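Local atomic coordinates of peptidase S15/CocE/NonD (Thaumarchaeota archaeon SCGC AB-539-E09, PDB entry 4PF1), a protein that probably acts as a serine aminopeptidase of the alpha/beta hydrolase fold, cleaving residues from the N-terminal end of peptides. Residues A[426-431]-A[574-579]. Numbering follows the deposited sequence.
Sequences DEYVSD and VQVQSS
S430 and S578 bring the two backbones nearest, with CA atoms 6.2 Å apart where strand 571-577 has just ended; the strands belong to different sheets of the C-terminal non-catalytic domain, strand 425-430 pairing with strand 606-625 and strand 571-577 with 471-474 and 502-510. The one direct hydrogen bond between the segments joins side chains, so the contact links two sheets without backbone pairing. Y428 reaches over with CG set between its backbone N and carbonyl carbon (chi1 74°), and its OH lies 2.7 Å from S578 OG in that bond. The same OH approaches the Q577 C atom at 3.4 Å, while the ring meets S578 OG obliquely. Beside it S430 OG meets the S578 CB carbon at 3.3 Å; the two OG atoms are 4.1 Å apart, so this is van der Waals packing. A water 2.7 Å from S430 OG donates to it and is hydrogen-bonded to S579 OG as well. Within 574-579, Q577 NE2 reaches S579 O in a bent bond (138° at the hydrogen) spanning the loop after the strand. S430 OG, accepting from the water, gives its proton to Q589 OE1, and S578 OG also bonds Q608 NE2: the buried hydroxyls meet polar partners where the sheets come together.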
loop_
_atom_site.group_PDB
_atom_site.type_symbol
_atom_site.label_atom_id
_atom_site.label_comp_id
_atom_site.label_asym_id
_atom_site.label_seq_id
_atom_site.Cartn_x
_atom_site.Cartn_y
_atom_site.Cartn_z
ATOM N N ASP A 426 -41.140 16.484 -0.473
ATOM C CA ASP A 426 -40.207 15.812 -1.371
ATOM C C ASP A 426 -40.592 14.345 -1.411
ATOM O O ASP A 426 -40.832 13.747 -0.361
ATOM C CB ASP A 426 -38.757 16.016 -0.924
ATOM C CG ASP A 426 -38.351 17.472 -0.908
ATOM O OD1 ASP A 426 -38.247 18.073 -2.005
ATOM O OD2 ASP A 426 -38.184 18.026 0.197
ATOM N N GLU A 427 -40.724 13.784 -2.619
ATOM C CA GLU A 427 -41.205 12.422 -2.802
ATOM C C GLU A 427 -40.142 11.475 -3.356
ATOM O O GLU A 427 -39.310 11.875 -4.173
ATOM C CB GLU A 427 -42.417 12.442 -3.741
ATOM C CG GLU A 427 -43.246 11.171 -3.744
ATOM C CD GLU A 427 -44.407 11.218 -4.713
ATOM O OE1 GLU A 427 -44.182 10.994 -5.924
ATOM O OE2 GLU A 427 -45.544 11.482 -4.264
ATOM N N TYR A 428 -40.202 10.200 -2.925
ATOM C CA TYR A 428 -39.360 9.106 -3.416
ATOM C C TYR A 428 -40.041 7.766 -3.160
ATOM O O TYR A 428 -40.917 7.668 -2.292
ATOM C CB TYR A 428 -37.944 9.136 -2.804
ATOM C CG TYR A 428 -37.847 8.703 -1.356
ATOM C CD1 TYR A 428 -38.146 9.586 -0.323
ATOM C CD2 TYR A 428 -37.369 7.440 -1.015
ATOM C CE1 TYR A 428 -37.966 9.228 1.012
ATOM C CE2 TYR A 428 -37.226 7.056 0.318
ATOM C CZ TYR A 428 -37.526 7.954 1.329
ATOM O OH TYR A 428 -37.383 7.589 2.646
ATOM N N VAL A 429 -39.645 6.736 -3.921
ATOM C CA VAL A 429 -40.195 5.397 -3.761
ATOM C C VAL A 429 -39.134 4.501 -3.120
ATOM O O VAL A 429 -38.017 4.390 -3.637
ATOM C CB VAL A 429 -40.732 4.806 -5.095
ATOM C CG1 VAL A 429 -41.255 3.384 -4.899
ATOM C CG2 VAL A 429 -41.819 5.698 -5.696
ATOM N N SER A 430 -39.483 3.880 -1.984
ATOM C CA SER A 430 -38.598 2.951 -1.299
ATOM C C SER A 430 -38.984 1.523 -1.668
ATOM O O SER A 430 -40.117 1.098 -1.413
ATOM C CB SER A 430 -38.656 3.162 0.207
ATOM O OG SER A 430 -37.996 2.108 0.891
ATOM N N ASP A 431 -38.056 0.795 -2.296
ATOM C CA ASP A 431 -38.297 -0.568 -2.747
ATOM C C ASP A 431 -37.536 -1.575 -1.864
ATOM O O ASP A 431 -36.308 -1.669 -1.954
ATOM C CB ASP A 431 -37.900 -0.715 -4.233
ATOM C CG ASP A 431 -38.189 -2.073 -4.858
ATOM O OD1 ASP A 431 -38.902 -2.883 -4.225
ATOM O OD2 ASP A 431 -37.720 -2.314 -5.987
ATOM N N VAL A 574 -28.330 17.109 4.890
ATOM C CA VAL A 574 -29.283 16.187 5.484
ATOM C C VAL A 574 -29.705 15.175 4.403
ATOM O O VAL A 574 -30.118 15.573 3.309
ATOM C CB VAL A 574 -30.499 16.914 6.128
ATOM C CG1 VAL A 574 -31.608 15.928 6.503
ATOM C CG2 VAL A 574 -30.067 17.719 7.348
ATOM N N GLN A 575 -29.549 13.876 4.697
ATOM C CA GLN A 575 -29.971 12.795 3.807
ATOM C C GLN A 575 -31.022 11.941 4.509
ATOM O O GLN A 575 -30.862 11.624 5.689
ATOM C CB GLN A 575 -28.775 11.941 3.350
ATOM C CG GLN A 575 -27.986 12.566 2.195
ATOM C CD GLN A 575 -26.880 11.680 1.656
ATOM O OE1 GLN A 575 -26.929 10.448 1.728
ATOM N NE2 GLN A 575 -25.876 12.295 1.051
ATOM N N VAL A 576 -32.136 11.637 3.812
ATOM C CA VAL A 576 -33.221 10.805 4.354
ATOM C C VAL A 576 -33.477 9.606 3.410
ATOM O O VAL A 576 -33.617 9.781 2.198
ATOM C CB VAL A 576 -34.517 11.619 4.652
ATOM C CG1 VAL A 576 -35.731 10.703 4.854
ATOM C CG2 VAL A 576 -34.327 12.518 5.870
ATOM N N GLN A 577 -33.516 8.391 3.982
ATOM C CA GLN A 577 -33.764 7.149 3.249
ATOM C C GLN A 577 -34.620 6.192 4.103
ATOM O O GLN A 577 -34.904 6.509 5.262
ATOM C CB GLN A 577 -32.443 6.496 2.799
ATOM C CG GLN A 577 -31.440 6.247 3.918
ATOM C CD GLN A 577 -30.094 5.845 3.381
ATOM O OE1 GLN A 577 -29.447 6.590 2.644
ATOM N NE2 GLN A 577 -29.627 4.663 3.758
ATOM N N SER A 578 -35.058 5.049 3.527
ATOM C CA SER A 578 -35.959 4.122 4.223
ATOM C C SER A 578 -35.367 2.714 4.471
ATOM O O SER A 578 -36.093 1.809 4.901
ATOM C CB SER A 578 -37.276 4.002 3.467
ATOM O OG SER A 578 -38.069 5.164 3.630
ATOM N N SER A 579 -34.056 2.544 4.236
ATOM C CA SER A 579 -33.341 1.288 4.473
ATOM C C SER A 579 -31.851 1.555 4.690
ATOM O O SER A 579 -31.325 2.558 4.207
ATOM C CB SER A 579 -33.554 0.302 3.325
ATOM O OG SER A 579 -33.250 0.864 2.062
HETATM O O HOH W 1 -35.350 1.853 0.608
#